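Local coordinates for Lin2111 protein (PDB 3EDP) that is of unknown function but, as a GntR-type regulator with a UTRA domain, probably binds DNA and regulates transcription, at residues 102-107 with 124-129; 143-148 with 216-221; 64-69 with 120-125. All coordinates share one frame; numbering follows the deposited sequence.

Overall arrangement
Starting from the N terminus, the chain first enters contact 3 at 64-69, at the end of the first strand of the hairpin 63-66/70-73 of the GntR-family region. Before that contact closes at 120-125, strand 99-108 opens contact 1, which closes on 124-129. The two intervals therefore overlap and finish on the same stretch, sharing Leu-124 and Val-125. Contact 2 follows in series: 143-148 begins near the end of the next strand, and a long excursion returns at 216-221. Contacts 1 and 2 both build the six-stranded antiparallel sheet of the UTRA region, linked where strand 124-134 pairs with 137-146, while contact 3 brings the hairpin against the sheet's end.

Contact 1 of 3, residues 102-107 with 124-129; sequences KDFYIR and LVYSIK
Phe-104 lies alongside Ile-128, with its CD1 only 3.4 Å from Ile-128 CG1, a snug fit for two carbons. With CG anti to the backbone N (chi1 -180°) the ring swings toward the partner strand, Ser-127 O lying at its edge. Phe-104 CE1, the neighbouring carbon on the same side of the ring, reaches Tyr-126 CD1 at 3.7 Å. The two rings meet obliquely, planes 40° apart. Ile-106 continues this apolar row, running beside Tyr-126 with CG1 3.7 Å from CE1 of that ring. On the other face of the sheet, which it shares with Ser-127, Tyr-105 takes the rotamer with CG between N and the carbonyl carbon (chi1 67°), which lays one ring face over Ser-127 CB, 4.2 Å from the ring centroid, in a CH-pi contact. Strands 99-108 and 124-134 are antiparallel here, the former being the outermost strand of the UTRA sheet within this chain. A classic beta bulge interrupts the pairing where Lys-102 and Asp-103 both face Lys-129; Lys-102 N donates to Lys-129 O at 2.8 Å, while the bond from Asp-103 N to the same oxygen is weak. Within the bulge, Asp-103 OD2 touches Lys-129 CE at 3.5 Å, but the ammonium group goes on to a salt bridge with Glu-189. Farther out, Phe-158 meets both the Phe-104 and Tyr-126 rings, and Tyr-72 packs on Ile-106.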
ATOM      1  N   LYS A 102       8.434   9.428 -17.653  1.00 42.92           N
ATOM      2  CA  LYS A 102       7.903  10.168 -18.785  1.00 44.11           C
ATOM      3  C   LYS A 102       7.857  11.661 -18.489  1.00 44.97           C
ATOM      4  O   LYS A 102       8.022  12.484 -19.378  1.00 52.30           O
ATOM      5  CB  LYS A 102       6.484   9.689 -19.114  1.00 40.89           C
ATOM      6  CG  LYS A 102       6.329   8.185 -19.255  1.00 53.56           C
ATOM      7  CD  LYS A 102       6.626   7.705 -20.665  1.00 56.38           C
ATOM      8  CE  LYS A 102       8.086   7.358 -20.843  1.00 62.47           C
ATOM      9  NZ  LYS A 102       8.312   6.632 -22.124  1.00 66.76           N
ATOM     10  N   ASP A 103       7.610  11.996 -17.232  1.00 37.20           N
ATOM     11  CA  ASP A 103       7.345  13.364 -16.826  1.00 41.33           C
ATOM     12  C   ASP A 103       7.739  13.555 -15.371  1.00 39.85           C
ATOM     13  O   ASP A 103       7.476  12.689 -14.525  1.00 29.72           O
ATOM     14  CB  ASP A 103       5.853  13.675 -16.965  1.00 49.61           C
ATOM     15  CG  ASP A 103       5.519  14.352 -18.266  1.00 72.52           C
ATOM     16  OD1 ASP A 103       6.287  15.248 -18.679  1.00 81.31           O
ATOM     17  OD2 ASP A 103       4.482  13.996 -18.869  1.00 78.38           O
ATOM     18  N   PHE A 104       8.356  14.697 -15.085  1.00 32.70           N
ATOM     19  CA  PHE A 104       8.659  15.092 -13.719  1.00 34.29           C
ATOM     20  C   PHE A 104       8.679  16.616 -13.675  1.00 39.19           C
ATOM     21  O   PHE A 104       9.574  17.247 -14.232  1.00 38.20           O
ATOM     22  CB  PHE A 104      10.003  14.493 -13.279  1.00 27.20           C
ATOM     23  CG  PHE A 104      10.405  14.839 -11.865  1.00 31.89           C
ATOM     24  CD1 PHE A 104       9.453  15.111 -10.896  1.00 33.98           C
ATOM     25  CD2 PHE A 104      11.747  14.858 -11.501  1.00 34.72           C
ATOM     26  CE1 PHE A 104       9.830  15.416  -9.588  1.00 34.80           C
ATOM     27  CE2 PHE A 104      12.130  15.170 -10.202  1.00 37.11           C
ATOM     28  CZ  PHE A 104      11.169  15.444  -9.243  1.00 36.21           C
ATOM     29  N   TYR A 105       7.681  17.215 -13.039  1.00 31.17           N
ATOM     30  CA  TYR A 105       7.644  18.669 -12.966  1.00 28.34           C
ATOM     31  C   TYR A 105       6.842  19.185 -11.776  1.00 31.60           C
ATOM     32  O   TYR A 105       6.154  18.423 -11.090  1.00 30.94           O
ATOM     33  CB  TYR A 105       7.105  19.268 -14.273  1.00 35.90           C
ATOM     34  CG  TYR A 105       5.647  18.943 -14.520  1.00 38.39           C
ATOM     35  CD1 TYR A 105       4.659  19.896 -14.320  1.00 43.51           C
ATOM     36  CD2 TYR A 105       5.261  17.680 -14.937  1.00 37.52           C
ATOM     37  CE1 TYR A 105       3.327  19.603 -14.541  1.00 47.71           C
ATOM     38  CE2 TYR A 105       3.933  17.374 -15.164  1.00 44.32           C
ATOM     39  CZ  TYR A 105       2.970  18.339 -14.963  1.00 49.88           C
ATOM     40  OH  TYR A 105       1.644  18.044 -15.187  1.00 53.46           O
ATOM     41  N   ILE A 106       6.966  20.486 -11.536  1.00 31.67           N
ATOM     42  CA  ILE A 106       6.225  21.168 -10.490  1.00 26.03           C
ATOM     43  C   ILE A 106       5.081  21.950 -11.119  1.00 34.02           C
ATOM     44  O   ILE A 106       5.238  22.544 -12.187  1.00 34.70           O
ATOM     45  CB  ILE A 106       7.133  22.149  -9.743  1.00 39.86           C
ATOM     46  CG1 ILE A 106       8.376  21.422  -9.216  1.00 41.04           C
ATOM     47  CG2 ILE A 106       6.365  22.858  -8.642  1.00 35.67           C
ATOM     48  CD1 ILE A 106       9.423  22.350  -8.636  1.00 43.23           C
ATOM     49  N   ARG A 107       3.938  21.957 -10.446  1.00 34.84           N
ATOM     50  CA  ARG A 107       2.743  22.624 -10.937  1.00 33.79           C
ATOM     51  C   ARG A 107       1.899  23.028  -9.733  1.00 41.22           C
ATOM     52  O   ARG A 107       2.113  22.538  -8.624  1.00 40.81           O
ATOM     53  CB  ARG A 107       1.938  21.647 -11.787  1.00 33.38           C
ATOM     54  CG  ARG A 107       1.702  20.317 -11.045  1.00 34.32           C
ATOM     55  CD  ARG A 107       0.580  19.476 -11.650  1.00 39.15           C
ATOM     56  NE  ARG A 107      -0.734  19.903 -11.174  1.00 42.07           N
ATOM     57  CZ  ARG A 107      -1.886  19.403 -11.616  1.00 46.33           C
ATOM     58  NH1 ARG A 107      -1.888  18.460 -12.551  1.00 41.55           N
ATOM     59  NH2 ARG A 107      -3.039  19.848 -11.126  1.00 41.13           N
ATOM     60  N   LEU A 124       2.260  24.405  -4.516  1.00 37.09           N
ATOM     61  CA  LEU A 124       2.885  23.556  -5.516  1.00 38.14           C
ATOM     62  C   LEU A 124       2.965  22.084  -5.126  1.00 38.74           C
ATOM     63  O   LEU A 124       3.072  21.745  -3.947  1.00 35.68           O
ATOM     64  CB  LEU A 124       4.282  24.086  -5.841  1.00 37.58           C
ATOM     65  CG  LEU A 124       4.322  25.563  -6.239  1.00 45.37           C
ATOM     66  CD1 LEU A 124       5.764  26.028  -6.385  1.00 39.27           C
ATOM     67  CD2 LEU A 124       3.531  25.801  -7.524  1.00 46.14           C
ATOM     68  N   VAL A 125       2.929  21.222  -6.139  1.00 34.90           N
ATOM     69  CA  VAL A 125       3.128  19.792  -5.972  1.00 31.06           C
ATOM     70  C   VAL A 125       4.053  19.285  -7.069  1.00 30.05           C
ATOM     71  O   VAL A 125       4.101  19.849  -8.160  1.00 31.49           O
ATOM     72  CB  VAL A 125       1.787  18.997  -6.046  1.00 32.33           C
ATOM     73  CG1 VAL A 125       0.804  19.495  -4.994  1.00 38.06           C
ATOM     74  CG2 VAL A 125       1.170  19.086  -7.442  1.00 27.16           C
ATOM     75  N   TYR A 126       4.799  18.227  -6.769  1.00 31.99           N
ATOM     76  CA  TYR A 126       5.538  17.510  -7.792  1.00 28.81           C
ATOM     77  C   TYR A 126       4.595  16.547  -8.482  1.00 29.31           C
ATOM     78  O   TYR A 126       3.749  15.915  -7.842  1.00 32.02           O
ATOM     79  CB  TYR A 126       6.676  16.699  -7.184  1.00 27.54           C
ATOM     80  CG  TYR A 126       7.796  17.518  -6.610  1.00 36.46           C
ATOM     81  CD1 TYR A 126       8.711  18.154  -7.445  1.00 39.61           C
ATOM     82  CD2 TYR A 126       7.955  17.642  -5.233  1.00 32.71           C
ATOM     83  CE1 TYR A 126       9.747  18.902  -6.928  1.00 41.12           C
ATOM     84  CE2 TYR A 126       8.993  18.381  -4.703  1.00 34.27           C
ATOM     85  CZ  TYR A 126       9.882  19.013  -5.560  1.00 38.60           C
ATOM     86  OH  TYR A 126      10.915  19.753  -5.046  1.00 38.28           O
ATOM     87  N   SER A 127       4.751  16.427  -9.789  1.00 29.93           N
ATOM     88  CA  SER A 127       3.986  15.472 -10.562  1.00 34.96           C
ATOM     89  C   SER A 127       4.974  14.572 -11.271  1.00 32.63           C
ATOM     90  O   SER A 127       5.824  15.044 -12.026  1.00 28.96           O
ATOM     91  CB  SER A 127       3.099  16.186 -11.577  1.00 36.35           C
ATOM     92  OG  SER A 127       2.347  15.250 -12.321  1.00 31.70           O
ATOM     93  N   ILE A 128       4.881  13.278 -11.000  1.00 26.34           N
ATOM     94  CA  ILE A 128       5.772  12.310 -11.613  1.00 31.84           C
ATOM     95  C   ILE A 128       4.943  11.307 -12.390  1.00 37.22           C
ATOM     96  O   ILE A 128       3.931  10.809 -11.899  1.00 30.11           O
ATOM     97  CB  ILE A 128       6.613  11.570 -10.554  1.00 34.83           C
ATOM     98  CG1 ILE A 128       7.509  12.560  -9.808  1.00 40.84           C
ATOM     99  CG2 ILE A 128       7.454  10.485 -11.203  1.00 32.74           C
ATOM    100  CD1 ILE A 128       8.145  11.995  -8.556  1.00 46.81           C
ATOM    101  N   LYS A 129       5.359  11.028 -13.615  1.00 34.88           N
ATOM    102  CA  LYS A 129       4.699  10.012 -14.407  1.00 36.23           C
ATOM    103  C   LYS A 129       5.728   8.988 -14.857  1.00 38.42           C
ATOM    104  O   LYS A 129       6.777   9.352 -15.397  1.00 34.92           O
ATOM    105  CB  LYS A 129       4.020  10.645 -15.620  1.00 34.04           C
ATOM    106  CG  LYS A 129       3.092   9.699 -16.371  1.00 42.27           C
ATOM    107  CD  LYS A 129       2.522  10.360 -17.617  1.00 58.02           C
ATOM    108  CE  LYS A 129       2.136  11.813 -17.357  1.00 68.33           C
ATOM    109  NZ  LYS A 129       1.202  11.975 -16.198  1.00 63.03           N
TER

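Contact 2 of 3, residues 143-148 with 216-221; sequences LILPLG and PIAIQY
The flat carboxamide of Gln-220 carries Leu-143 CD1 above its plane, with the methyl 3.8 Å from NE2 and nearly as close to CG. Gln-220 runs out fully extended from a CG anti to the backbone N (chi1 -179°), a shape that keeps the amide level with the leucine's CD1 as both residues leave the same face of the sheet from a non-hydrogen-bonded pair. Its NE2 makes a weak hydrogen bond to Asp-141 beyond the contact. The peptide groups are the other flat elements: Ile-144 N meets Ile-219 O at 2.8 Å, and Ile-219 N returns a bond of 3.1 Å to Ile-144 O. These two bonds frame the Ile-144/Ile-219 pair, whose CB atoms are 4.3 Å apart. This is the middle of the six-stranded antiparallel UTRA sheet, where strand 137-146 is joined to 215-225, a neighbour in space but far along the sequence. Beyond that pair the regular pairing stops. Leu-145 CD2 presses on Ala-218 CB at 3.4 Å, tighter than ordinary methyl packing, and Pro-146, with no N-H to offer, sets CD 3.3 Å from Ile-217 O. On the far side of their strand, Ile-217 and Ala-218 both face Phe-209 in a classic beta bulge. Helix 163-167 packs on Leu-143, Ala-218 and Gln-220, whereas helix 110-117 lies against Pro-146 and Ile-219, and Ile-144 rests on Val-125 and Ser-127 of the adjoining strand.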
ATOM      1  N   LEU A 143       2.249   9.968  -9.730  1.00 23.82           N
ATOM      2  CA  LEU A 143       2.460  10.322  -8.329  1.00 24.88           C
ATOM      3  C   LEU A 143       2.370  11.831  -8.140  1.00 31.75           C
ATOM      4  O   LEU A 143       2.896  12.611  -8.949  1.00 30.00           O
ATOM      5  CB  LEU A 143       3.857   9.901  -7.891  1.00 31.69           C
ATOM      6  CG  LEU A 143       4.146   8.526  -7.308  1.00 54.90           C
ATOM      7  CD1 LEU A 143       3.966   7.445  -8.359  1.00 59.35           C
ATOM      8  CD2 LEU A 143       5.562   8.524  -6.748  1.00 58.55           C
ATOM      9  N   ILE A 144       1.718  12.234  -7.060  1.00 25.14           N
ATOM     10  CA  ILE A 144       1.615  13.634  -6.693  1.00 27.24           C
ATOM     11  C   ILE A 144       2.153  13.813  -5.271  1.00 24.93           C
ATOM     12  O   ILE A 144       1.658  13.189  -4.335  1.00 29.58           O
ATOM     13  CB  ILE A 144       0.158  14.122  -6.763  1.00 27.58           C
ATOM     14  CG1 ILE A 144      -0.445  13.823  -8.140  1.00 31.35           C
ATOM     15  CG2 ILE A 144       0.079  15.615  -6.445  1.00 25.31           C
ATOM     16  CD1 ILE A 144       0.129  14.655  -9.276  1.00 34.82           C
ATOM     17  N   LEU A 145       3.176  14.649  -5.124  1.00 25.87           N
ATOM     18  CA  LEU A 145       3.807  14.922  -3.830  1.00 25.43           C
ATOM     19  C   LEU A 145       3.892  16.429  -3.609  1.00 29.76           C
ATOM     20  O   LEU A 145       4.595  17.114  -4.334  1.00 31.61           O
ATOM     21  CB  LEU A 145       5.233  14.370  -3.808  1.00 26.11           C
ATOM     22  CG  LEU A 145       5.494  12.892  -4.109  1.00 38.13           C
ATOM     23  CD1 LEU A 145       6.998  12.608  -4.118  1.00 37.50           C
ATOM     24  CD2 LEU A 145       4.812  12.023  -3.094  1.00 29.88           C
ATOM     25  N   PRO A 146       3.178  16.953  -2.603  1.00 35.34           N
ATOM     26  CA  PRO A 146       3.250  18.397  -2.337  1.00 34.30           C
ATOM     27  C   PRO A 146       4.660  18.838  -1.946  1.00 31.85           C
ATOM     28  O   PRO A 146       5.325  18.190  -1.135  1.00 33.25           O
ATOM     29  CB  PRO A 146       2.284  18.589  -1.161  1.00 36.47           C
ATOM     30  CG  PRO A 146       1.376  17.394  -1.215  1.00 34.84           C
ATOM     31  CD  PRO A 146       2.239  16.272  -1.700  1.00 28.07           C
ATOM     32  N   LEU A 147       5.101  19.940  -2.545  1.00 27.48           N
ATOM     33  CA  LEU A 147       6.413  20.512  -2.297  1.00 35.43           C
ATOM     34  C   LEU A 147       6.676  20.736  -0.821  1.00 35.25           C
ATOM     35  O   LEU A 147       7.742  20.389  -0.322  1.00 37.60           O
ATOM     36  CB  LEU A 147       6.549  21.845  -3.032  1.00 42.57           C
ATOM     37  CG  LEU A 147       7.225  21.797  -4.394  1.00 58.33           C
ATOM     38  CD1 LEU A 147       8.715  21.580  -4.213  1.00 58.06           C
ATOM     39  CD2 LEU A 147       6.601  20.715  -5.268  1.00 58.92           C
ATOM     40  N   GLY A 148       5.701  21.326  -0.135  1.00 31.00           N
ATOM     41  CA  GLY A 148       5.821  21.630   1.284  1.00 34.39           C
ATOM     42  C   GLY A 148       5.970  20.416   2.186  1.00 37.20           C
ATOM     43  O   GLY A 148       6.303  20.547   3.359  1.00 36.14           O
ATOM     44  N   PRO A 216      -2.977  13.608   4.603  1.00 34.24           N
ATOM     45  CA  PRO A 216      -2.525  13.039   3.327  1.00 30.33           C
ATOM     46  C   PRO A 216      -1.180  13.645   2.959  1.00 31.85           C
ATOM     47  O   PRO A 216      -1.015  14.858   3.055  1.00 28.67           O
ATOM     48  CB  PRO A 216      -3.595  13.502   2.329  1.00 29.91           C
ATOM     49  CG  PRO A 216      -4.735  14.025   3.163  1.00 38.27           C
ATOM     50  CD  PRO A 216      -4.106  14.534   4.421  1.00 36.77           C
ATOM     51  N   ILE A 217      -0.225  12.813   2.566  1.00 31.81           N
ATOM     52  CA  ILE A 217       1.097  13.301   2.201  1.00 31.07           C
ATOM     53  C   ILE A 217       1.438  12.975   0.755  1.00 29.52           C
ATOM     54  O   ILE A 217       2.346  13.579   0.175  1.00 30.50           O
ATOM     55  CB  ILE A 217       2.200  12.734   3.131  1.00 25.29           C
ATOM     56  CG1 ILE A 217       2.258  11.208   3.027  1.00 26.17           C
ATOM     57  CG2 ILE A 217       1.965  13.180   4.580  1.00 25.33           C
ATOM     58  CD1 ILE A 217       3.333  10.575   3.907  1.00 32.53           C
ATOM     59  N   ALA A 218       0.708  12.035   0.162  1.00 22.06           N
ATOM     60  CA  ALA A 218       0.989  11.646  -1.219  1.00 27.61           C
ATOM     61  C   ALA A 218      -0.196  10.953  -1.885  1.00 29.96           C
ATOM     62  O   ALA A 218      -1.021  10.330  -1.221  1.00 24.61           O
ATOM     63  CB  ALA A 218       2.224  10.756  -1.281  1.00 17.53           C
ATOM     64  N   ILE A 219      -0.273  11.075  -3.203  1.00 23.26           N
ATOM     65  CA  ILE A 219      -1.292  10.386  -3.979  1.00 28.45           C
ATOM     66  C   ILE A 219      -0.641   9.645  -5.126  1.00 30.23           C
ATOM     67  O   ILE A 219       0.268  10.175  -5.778  1.00 29.13           O
ATOM     68  CB  ILE A 219      -2.299  11.372  -4.594  1.00 39.99           C
ATOM     69  CG1 ILE A 219      -3.035  12.145  -3.504  1.00 41.37           C
ATOM     70  CG2 ILE A 219      -3.288  10.626  -5.476  1.00 43.20           C
ATOM     71  CD1 ILE A 219      -3.825  13.309  -4.040  1.00 44.50           C
ATOM     72  N   GLN A 220      -1.117   8.433  -5.383  1.00 28.25           N
ATOM     73  CA  GLN A 220      -0.666   7.650  -6.532  1.00 27.87           C
ATOM     74  C   GLN A 220      -1.847   7.090  -7.311  1.00 26.46           C
ATOM     75  O   GLN A 220      -2.826   6.628  -6.726  1.00 22.22           O
ATOM     76  CB  GLN A 220       0.216   6.497  -6.074  1.00 23.41           C
ATOM     77  CG  GLN A 220       0.753   5.626  -7.206  1.00 22.15           C
ATOM     78  CD  GLN A 220       1.728   4.575  -6.683  1.00 32.88           C
ATOM     79  OE1 GLN A 220       1.725   4.261  -5.497  1.00 34.59           O
ATOM     80  NE2 GLN A 220       2.579   4.052  -7.559  1.00 36.23           N
ATOM     81  N   TYR A 221      -1.757   7.155  -8.634  1.00 27.00           N
ATOM     82  CA  TYR A 221      -2.736   6.522  -9.501  1.00 28.60           C
ATOM     83  C   TYR A 221      -1.982   5.516 -10.336  1.00 32.09           C
ATOM     84  O   TYR A 221      -0.986   5.850 -10.966  1.00 33.79           O
ATOM     85  CB  TYR A 221      -3.429   7.539 -10.410  1.00 24.74           C
ATOM     86  CG  TYR A 221      -4.162   8.625  -9.669  1.00 27.36           C
ATOM     87  CD1 TYR A 221      -5.338   8.351  -8.981  1.00 34.76           C
ATOM     88  CD2 TYR A 221      -3.677   9.927  -9.650  1.00 31.97           C
ATOM     89  CE1 TYR A 221      -6.015   9.348  -8.294  1.00 35.55           C
ATOM     90  CE2 TYR A 221      -4.348  10.928  -8.973  1.00 34.27           C
ATOM     91  CZ  TYR A 221      -5.519  10.634  -8.302  1.00 39.09           C
ATOM     92  OH  TYR A 221      -6.186  11.627  -7.626  1.00 42.89           O
TER

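Contact 3 of 3, residues 64-69 with 120-125; sequences VRKNGV and KENELV
A water accepts from Leu-124 N at 2.7 Å and, only weakly, from Lys-66 NZ at 3.3 Å, bridging the lysine to the first residue of strand 124-134. The same ammonium group makes a long salt bridge, with Lys-66 NZ 3.9 Å from Glu-123 OE1. To get there the lysine chain leaves with CG anti to the backbone N (chi1 -160°), bends at chi2 and chi4, and crosses Glu-123, its CE passing 3.5 Å from Glu-123 CA. The carboxylate is also held from within its own segment. Lys-120 N donates to Glu-123 OE2 at 2.8 Å, approaching from above the carboxylate plane, while Glu-123 N bonds to Lys-120 O and closes a type I beta turn. The Lys-120 N bond probably limits the swing of the carboxylate, and the nearby ammonium group may add some electrostatic attraction. Asn-67, poorly ordered, brings its side chain up to Asn-122, the two amide planes steeply inclined at 77°. Next to these polar groups Leu-124 forms the apolar part: CD1 lies 4.0 Å from Lys-66 CB and CD2 is 4.2 Å from Val-64 CG2. Tyr-72, on the partner strand of the hairpin, also packs on Leu-124. Arg-65 turns the other way, to salt bridges with Glu-36 and Asp-55. Hairpin 63-66/70-73 corresponds to the wing of the winged helix-turn-helix fold of GntR regulators, and here it leans on the start of a UTRA strand, an interface between the probable DNA-binding domain and the UTRA domain.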
ATOM      1  N   VAL A  64       9.299  27.986 -11.866  1.00 31.56           N
ATOM      2  CA  VAL A  64       7.898  28.170 -11.535  1.00 35.73           C
ATOM      3  C   VAL A  64       7.808  29.094 -10.329  1.00 31.86           C
ATOM      4  O   VAL A  64       8.675  29.073  -9.452  1.00 34.56           O
ATOM      5  CB  VAL A  64       7.208  26.810 -11.242  1.00 39.74           C
ATOM      6  CG1 VAL A  64       7.981  26.039 -10.181  1.00 38.80           C
ATOM      7  CG2 VAL A  64       5.758  27.016 -10.823  1.00 34.37           C
ATOM      8  N   ARG A  65       6.782  29.933 -10.303  1.00 31.51           N
ATOM      9  CA  ARG A  65       6.579  30.836  -9.181  1.00 40.95           C
ATOM     10  C   ARG A  65       5.763  30.163  -8.089  1.00 50.10           C
ATOM     11  O   ARG A  65       4.854  29.387  -8.375  1.00 42.15           O
ATOM     12  CB  ARG A  65       5.842  32.098  -9.628  1.00 35.29           C
ATOM     13  CG  ARG A  65       6.631  33.025 -10.556  1.00 36.95           C
ATOM     14  CD  ARG A  65       5.851  34.318 -10.768  1.00 39.86           C
ATOM     15  NE  ARG A  65       6.670  35.395 -11.318  1.00 36.86           N
ATOM     16  CZ  ARG A  65       6.697  35.737 -12.601  1.00 37.98           C
ATOM     17  NH1 ARG A  65       5.945  35.083 -13.480  1.00 32.04           N
ATOM     18  NH2 ARG A  65       7.474  36.737 -13.003  1.00 37.45           N
ATOM     19  N   LYS A  66       6.084  30.460  -6.837  1.00 64.11           N
ATOM     20  CA  LYS A  66       5.156  30.160  -5.759  1.00 78.18           C
ATOM     21  C   LYS A  66       4.447  31.455  -5.409  1.00 89.51           C
ATOM     22  O   LYS A  66       5.058  32.371  -4.865  1.00 89.91           O
ATOM     23  CB  LYS A  66       5.867  29.593  -4.531  1.00 83.61           C
ATOM     24  CG  LYS A  66       4.936  28.820  -3.594  1.00 95.90           C
ATOM     25  CD  LYS A  66       3.603  29.545  -3.414  1.00102.91           C
ATOM     26  CE  LYS A  66       2.496  28.622  -2.933  1.00107.42           C
ATOM     27  NZ  LYS A  66       2.553  28.393  -1.464  1.00113.05           N
ATOM     28  N   ASN A  67       3.162  31.524  -5.736  1.00103.23           N
ATOM     29  CA  ASN A  67       2.344  32.701  -5.462  1.00117.38           C
ATOM     30  C   ASN A  67       2.940  33.598  -4.378  1.00117.39           C
ATOM     31  O   ASN A  67       2.726  33.375  -3.186  1.00116.76           O
ATOM     32  CB  ASN A  67       0.927  32.277  -5.075  1.00129.98           C
ATOM     33  CG  ASN A  67      -0.067  33.415  -5.164  1.00139.24           C
ATOM     34  OD1 ASN A  67       0.312  34.581  -5.285  1.00142.43           O
ATOM     35  ND2 ASN A  67      -1.352  33.082  -5.109  1.00141.84           N
ATOM     36  N   GLY A  68       3.694  34.605  -4.807  1.00117.26           N
ATOM     37  CA  GLY A  68       4.359  35.511  -3.890  1.00113.70           C
ATOM     38  C   GLY A  68       5.606  34.908  -3.269  1.00106.55           C
ATOM     39  O   GLY A  68       6.701  35.458  -3.401  1.00103.96           O
ATOM     40  N   VAL A  69       5.430  33.772  -2.597  1.00 98.70           N
ATOM     41  CA  VAL A  69       6.514  33.084  -1.894  1.00 92.65           C
ATOM     42  C   VAL A  69       7.893  33.257  -2.537  1.00 83.56           C
ATOM     43  O   VAL A  69       8.748  33.950  -1.989  1.00 83.37           O
ATOM     44  CB  VAL A  69       6.209  31.576  -1.712  1.00 92.34           C
ATOM     45  CG1 VAL A  69       7.433  30.838  -1.180  1.00 87.40           C
ATOM     46  CG2 VAL A  69       5.016  31.383  -0.783  1.00 92.06           C
ATOM     47  N   LYS A 120      -3.803  24.772  -0.272  1.00 53.68           N
ATOM     48  CA  LYS A 120      -4.232  25.874  -1.130  1.00 62.66           C
ATOM     49  C   LYS A 120      -4.011  25.552  -2.605  1.00 60.83           C
ATOM     50  O   LYS A 120      -2.951  25.057  -2.991  1.00 58.94           O
ATOM     51  CB  LYS A 120      -3.513  27.170  -0.751  1.00 71.14           C
ATOM     52  CG  LYS A 120      -3.763  27.615   0.678  1.00 81.18           C
ATOM     53  CD  LYS A 120      -5.246  27.559   1.016  1.00 89.47           C
ATOM     54  CE  LYS A 120      -5.532  28.146   2.395  1.00 92.16           C
ATOM     55  NZ  LYS A 120      -5.259  29.610   2.447  1.00 89.70           N
ATOM     56  N   GLU A 121      -5.019  25.847  -3.420  1.00 60.39           N
ATOM     57  CA  GLU A 121      -5.023  25.504  -4.842  1.00 61.19           C
ATOM     58  C   GLU A 121      -3.802  26.016  -5.611  1.00 52.52           C
ATOM     59  O   GLU A 121      -3.414  25.439  -6.627  1.00 50.50           O
ATOM     60  CB  GLU A 121      -6.314  25.994  -5.507  1.00 67.10           C
ATOM     61  CG  GLU A 121      -6.685  27.436  -5.176  1.00 81.56           C
ATOM     62  CD  GLU A 121      -7.219  27.606  -3.758  1.00 93.30           C
ATOM     63  OE1 GLU A 121      -7.635  26.594  -3.149  1.00 91.88           O
ATOM     64  OE2 GLU A 121      -7.222  28.753  -3.253  1.00 97.54           O
ATOM     65  N   ASN A 122      -3.196  27.089  -5.113  1.00 50.74           N
ATOM     66  CA  ASN A 122      -2.059  27.718  -5.777  1.00 54.71           C
ATOM     67  C   ASN A 122      -0.713  27.238  -5.244  1.00 51.13           C
ATOM     68  O   ASN A 122       0.340  27.622  -5.751  1.00 55.35           O
ATOM     69  CB  ASN A 122      -2.148  29.238  -5.646  1.00 68.24           C
ATOM     70  CG  ASN A 122      -2.264  29.689  -4.203  1.00 83.01           C
ATOM     71  OD1 ASN A 122      -3.211  29.327  -3.501  1.00 84.29           O
ATOM     72  ND2 ASN A 122      -1.300  30.484  -3.749  1.00 88.58           N
ATOM     73  N   GLU A 123      -0.745  26.405  -4.214  1.00 50.23           N
ATOM     74  CA  GLU A 123       0.480  25.830  -3.677  1.00 51.65           C
ATOM     75  C   GLU A 123       0.972  24.713  -4.592  1.00 44.96           C
ATOM     76  O   GLU A 123       0.200  24.150  -5.365  1.00 41.09           O
ATOM     77  CB  GLU A 123       0.260  25.345  -2.243  1.00 60.65           C
ATOM     78  CG  GLU A 123       0.004  26.494  -1.267  1.00 65.42           C
ATOM     79  CD  GLU A 123      -0.323  26.023   0.135  1.00 73.13           C
ATOM     80  OE1 GLU A 123       0.197  26.631   1.094  1.00 79.35           O
ATOM     81  OE2 GLU A 123      -1.093  25.048   0.282  1.00 70.04           O
ATOM     82  N   LEU A 124       2.260  24.405  -4.516  1.00 37.09           N
ATOM     83  CA  LEU A 124       2.885  23.556  -5.516  1.00 38.14           C
ATOM     84  C   LEU A 124       2.965  22.084  -5.126  1.00 38.74           C
ATOM     85  O   LEU A 124       3.072  21.745  -3.947  1.00 35.68           O
ATOM     86  CB  LEU A 124       4.282  24.086  -5.841  1.00 37.58           C
ATOM     87  CG  LEU A 124       4.322  25.563  -6.239  1.00 45.37           C
ATOM     88  CD1 LEU A 124       5.764  26.028  -6.385  1.00 39.27           C
ATOM     89  CD2 LEU A 124       3.531  25.801  -7.524  1.00 46.14           C
ATOM     90  N   VAL A 125       2.929  21.222  -6.139  1.00 34.90           N
ATOM     91  CA  VAL A 125       3.128  19.792  -5.972  1.00 31.06           C
ATOM     92  C   VAL A 125       4.053  19.285  -7.069  1.00 30.05           C
ATOM     93  O   VAL A 125       4.101  19.849  -8.160  1.00 31.49           O
ATOM     94  CB  VAL A 125       1.787  18.997  -6.046  1.00 32.33           C
ATOM     95  CG1 VAL A 125       0.804  19.495  -4.994  1.00 38.06           C
ATOM     96  CG2 VAL A 125       1.170  19.086  -7.442  1.00 27.16           C
TER
HETATM   97  O   HOH W   1       3.634  25.475  -2.425  1.00 58.78           O